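Local atomic coordinates of glycerol dehydratase (Clostridium butyricum, PDB entry 1R9D), a protein that probably dehydrates glycerol without coenzyme B12, as a lyase of the glycyl radical (pyruvate formate lyase-like) family. Residues Ile15-Ala18 with Gln19-Ala23; Phe306-Glu309 with Leu310-Cys313. All coordinates share one frame; numbering follows the deposited sequence.

Interaction 1: residues Ile15-Ala18 with Gln19-Ala23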
loop_
_atom_site.group_PDB
_atom_site.type_symbol
_atom_site.label_atom_id
_atom_site.label_comp_id
_atom_site.label_asym_id
_atom_site.label_seq_id
_atom_site.Cartn_x
_atom_site.Cartn_y
_atom_site.Cartn_z
ATOM N N ILE A 15 30.881 7.143 38.710
ATOM C CA ILE A 15 30.121 5.935 39.013
ATOM C C ILE A 15 29.253 5.513 37.827
ATOM O O ILE A 15 29.205 4.336 37.469
ATOM C CB ILE A 15 29.218 6.143 40.249
ATOM C CG1 ILE A 15 30.089 6.366 41.489
ATOM C CG2 ILE A 15 28.312 4.928 40.447
ATOM C CD1 ILE A 15 29.310 6.734 42.729
ATOM N N LEU A 16 28.569 6.479 37.220
ATOM C CA LEU A 16 27.707 6.192 36.079
ATOM C C LEU A 16 28.538 5.735 34.882
ATOM O O LEU A 16 28.144 4.820 34.161
ATOM C CB LEU A 16 26.882 7.429 35.721
ATOM C CG LEU A 16 25.890 7.875 36.800
ATOM C CD1 LEU A 16 25.319 9.230 36.452
ATOM C CD2 LEU A 16 24.782 6.839 36.938
ATOM N N LYS A 17 29.696 6.363 34.679
ATOM C CA LYS A 17 30.569 5.984 33.569
ATOM C C LYS A 17 31.037 4.540 33.721
ATOM O O LYS A 17 31.117 3.793 32.745
ATOM C CB LYS A 17 31.792 6.905 33.500
ATOM C CG LYS A 17 32.824 6.450 32.471
ATOM C CD LYS A 17 34.066 7.331 32.471
ATOM C CE LYS A 17 35.077 6.839 31.440
ATOM N NZ LYS A 17 36.365 7.594 31.493
ATOM N N ALA A 18 31.355 4.154 34.953
ATOM C CA ALA A 18 31.816 2.801 35.231
ATOM C C ALA A 18 30.742 1.772 34.884
ATOM O O ALA A 18 31.051 0.647 34.491
ATOM C CB ALA A 18 32.210 2.675 36.706
ATOM N N GLN A 19 29.478 2.157 35.035
ATOM C CA GLN A 19 28.377 1.253 34.726
ATOM C C GLN A 19 28.398 0.909 33.243
ATOM O O GLN A 19 28.127 -0.224 32.852
ATOM C CB GLN A 19 27.037 1.896 35.089
ATOM C CG GLN A 19 26.929 2.330 36.544
ATOM C CD GLN A 19 25.543 2.832 36.904
ATOM O OE1 GLN A 19 24.809 3.332 36.047
ATOM N NE2 GLN A 19 25.182 2.717 38.179
ATOM N N ILE A 20 28.728 1.896 32.417
ATOM C CA ILE A 20 28.794 1.680 30.975
ATOM C C ILE A 20 29.944 0.736 30.603
ATOM O O ILE A 20 29.738 -0.280 29.944
ATOM C CB ILE A 20 29.011 3.012 30.215
ATOM C CG1 ILE A 20 27.881 4.002 30.528
ATOM C CG2 ILE A 20 29.106 2.739 28.723
ATOM C CD1 ILE A 20 26.518 3.595 30.001
ATOM N N LEU A 21 31.156 1.077 31.035
ATOM C CA LEU A 21 32.334 0.275 30.717
ATOM C C LEU A 21 32.383 -1.120 31.333
ATOM O O LEU A 21 32.926 -2.044 30.733
ATOM C CB LEU A 21 33.602 1.046 31.090
ATOM C CG LEU A 21 33.815 2.324 30.270
ATOM C CD1 LEU A 21 35.062 3.039 30.742
ATOM C CD2 LEU A 21 33.916 1.968 28.791
ATOM N N ASN A 22 31.824 -1.283 32.527
ATOM C CA ASN A 22 31.838 -2.596 33.167
ATOM C C ASN A 22 30.704 -3.489 32.680
ATOM O O ASN A 22 30.642 -4.675 33.010
ATOM C CB ASN A 22 31.773 -2.447 34.689
ATOM C CG ASN A 22 33.036 -1.843 35.261
ATOM O OD1 ASN A 22 34.139 -2.155 34.808
ATOM N ND2 ASN A 22 32.890 -0.981 36.263
ATOM N N ALA A 23 29.807 -2.919 31.886
ATOM C CA ALA A 23 28.686 -3.681 31.360
ATOM C C ALA A 23 29.181 -4.749 30.398
ATOM O O ALA A 23 30.287 -4.657 29.858
ATOM C CB ALA A 23 27.705 -2.749 30.645
HETATM O O HOH W 1 25.090 4.645 33.616
#
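The last two turns of the N-terminal helix 11-22 hold this contact, where L16 and Q19 lie alongside each other and K17 meets L21. The L16 and Q19 side chains point the same way, and methyl CD2 of L16 comes 3.6 Å from OE1 of Q19. CG of Q19 lies beside the backbone N (chi1 -57°), which brings it over the preceding turn, 3.2 Å from O of I15. One water donates to both O of L16 and OE1 of Q19, at 2.8 Å from the latter. The other end of this amide, NE2, makes a weak hydrogen bond to O of D68. On another side of the helix, the extended chain of K17 crosses L21, and its CE touches CD1 of L21 at 3.9 Å. ND2 of N22 lies 3.7 Å from CB of A18.

The backbone ladder is uneven. N of L21 bonds O of K17 at 3.2 Å, nearly straight at 170°. N of N22 bonds O of A18 at 2.9 Å. In the turn before, N of I20, at 3.5 Å, and N of Q19 both bond O of L16 only weakly. The water adds a third donor to this carbonyl. It also ties the carbonyl to the Q19 amide, which is held by the water at its oxygen and only weakly at its nitrogen.

Interaction 2: residues Phe306-Glu309 with Leu310-Cys313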
loop_
_atom_site.group_PDB
_atom_site.type_symbol
_atom_site.label_atom_id
_atom_site.label_comp_id
_atom_site.label_asym_id
_atom_site.label_seq_id
_atom_site.Cartn_x
_atom_site.Cartn_y
_atom_site.Cartn_z
ATOM N N PHE A 306 25.590 22.237 38.768
ATOM C CA PHE A 306 24.532 21.242 38.628
ATOM C C PHE A 306 24.082 21.132 37.174
ATOM O O PHE A 306 23.764 20.039 36.698
ATOM C CB PHE A 306 23.332 21.582 39.518
ATOM C CG PHE A 306 22.294 20.489 39.574
ATOM C CD1 PHE A 306 22.665 19.180 39.875
ATOM C CD2 PHE A 306 20.957 20.761 39.312
ATOM C CE1 PHE A 306 21.719 18.156 39.912
ATOM C CE2 PHE A 306 20.001 19.745 39.347
ATOM C CZ PHE A 306 20.382 18.440 39.646
ATOM N N ALA A 307 24.051 22.260 36.472
ATOM C CA ALA A 307 23.664 22.255 35.066
ATOM C C ALA A 307 24.676 21.391 34.322
ATOM O O ALA A 307 24.313 20.583 33.469
ATOM C CB ALA A 307 23.668 23.680 34.502
ATOM N N GLN A 308 25.951 21.554 34.661
ATOM C CA GLN A 308 27.002 20.775 34.023
ATOM C C GLN A 308 26.886 19.294 34.375
ATOM O O GLN A 308 27.120 18.437 33.528
ATOM C CB GLN A 308 28.386 21.293 34.427
ATOM C CG GLN A 308 29.539 20.565 33.739
ATOM C CD GLN A 308 29.588 20.818 32.234
ATOM O OE1 GLN A 308 29.683 21.960 31.789
ATOM N NE2 GLN A 308 29.533 19.745 31.452
ATOM N N GLU A 309 26.526 18.983 35.616
ATOM C CA GLU A 309 26.389 17.581 36.012
ATOM C C GLU A 309 25.242 16.915 35.245
ATOM O O GLU A 309 25.331 15.745 34.877
ATOM C CB GLU A 309 26.158 17.462 37.532
ATOM C CG GLU A 309 26.046 16.025 38.044
ATOM C CD GLU A 309 26.007 15.932 39.569
ATOM O OE1 GLU A 309 25.406 16.819 40.207
ATOM O OE2 GLU A 309 26.566 14.963 40.130
ATOM N N LEU A 310 24.172 17.664 34.992
ATOM C CA LEU A 310 23.029 17.128 34.254
ATOM C C LEU A 310 23.419 16.838 32.805
ATOM O O LEU A 310 23.007 15.827 32.223
ATOM C CB LEU A 310 21.861 18.116 34.293
ATOM C CG LEU A 310 21.144 18.229 35.644
ATOM C CD1 LEU A 310 20.100 19.326 35.585
ATOM C CD2 LEU A 310 20.504 16.893 35.989
ATOM N N ILE A 311 24.209 17.732 32.222
ATOM C CA ILE A 311 24.666 17.535 30.852
ATOM C C ILE A 311 25.564 16.295 30.833
ATOM O O ILE A 311 25.479 15.470 29.925
ATOM C CB ILE A 311 25.422 18.788 30.336
ATOM C CG1 ILE A 311 24.431 19.948 30.188
ATOM C CG2 ILE A 311 26.094 18.496 28.997
ATOM C CD1 ILE A 311 25.044 21.240 29.666
ATOM N N ASP A 312 26.409 16.147 31.852
ATOM C CA ASP A 312 27.283 14.980 31.928
ATOM C C ASP A 312 26.451 13.702 31.982
ATOM O O ASP A 312 26.815 12.691 31.381
ATOM C CB ASP A 312 28.191 15.046 33.166
ATOM C CG ASP A 312 29.199 16.184 33.102
ATOM O OD1 ASP A 312 29.459 16.704 31.993
ATOM O OD2 ASP A 312 29.743 16.551 34.170
ATOM N N CYS A 313 25.332 13.741 32.706
ATOM C CA CYS A 313 24.470 12.569 32.800
ATOM C C CYS A 313 23.880 12.221 31.438
ATOM O O CYS A 313 23.754 11.047 31.097
ATOM C CB CYS A 313 23.344 12.802 33.808
ATOM S SG CYS A 313 23.903 12.730 35.533
#
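The aromatic contact of this segment of helix 304-317 is made by F306 and L310, one turn apart. L310 lies over one face of the F306 ring in a CH-pi contact. Its CG is 4.2 Å from the ring centroid, only 13° off the normal. Methyl CD1 reaches CE2 of F306 at 3.8 Å, while CD2 faces CZ. The ring is placed there by its first torsion, which turns CG away from the backbone N (chi1 -171°).

The polar side-chain contact is between Q308 and D312, also four residues apart. NE2 of Q308 donates to OD1 of D312 at 3.1 Å. The carboxylate oxygen lies in the plane of the amide, but the nitrogen meets it from above the carboxylate plane, 38° out. The Q308 chain bends at chi2, which curls the amide round to D312. NE2 also donates to O of M361, and OD2 of D312 is bonded to ND1 of H368. The buried carboxylate thus has a partner on each oxygen. E309 turns elsewhere: its OE2 forms a salt bridge with R12 and a hydrogen bond with T10.

The backbone bonds are regular alpha-helical ones. N of D312 meets O of Q308 at 2.9 Å, and N of C313 meets O of E309 at 3.0 Å.

Different neighbours cover the helix. Helix 357-369 packs against Q308 and D312 through A365 and H368. F260 of helix 260-277 touches A307, L310 and I311. Helix 11-22 lies against D312 and C313 through I13, and the loop residue L71 touches F306 and E309.

Overall arrangement
Interaction 1 lies on helix 11-22 and interaction 2 on helix 304-317, far later in the chain but within the same pyruvate formate lyase-like region. Their centres are about 17 Å apart, on the same side of the chain's centre. The two helices pack directly: CD1 of L16 lies 3.9 Å from SG of C313, and I316 takes up L16 and I20 further along. R12 and T10, near the start of the first helix, hold E309 of the second. Apolar and polar contacts thus dock the N-terminal helix onto helix 304-317, which helices 260-277 and 357-369 also cover. Neither interaction touches the other protein chain.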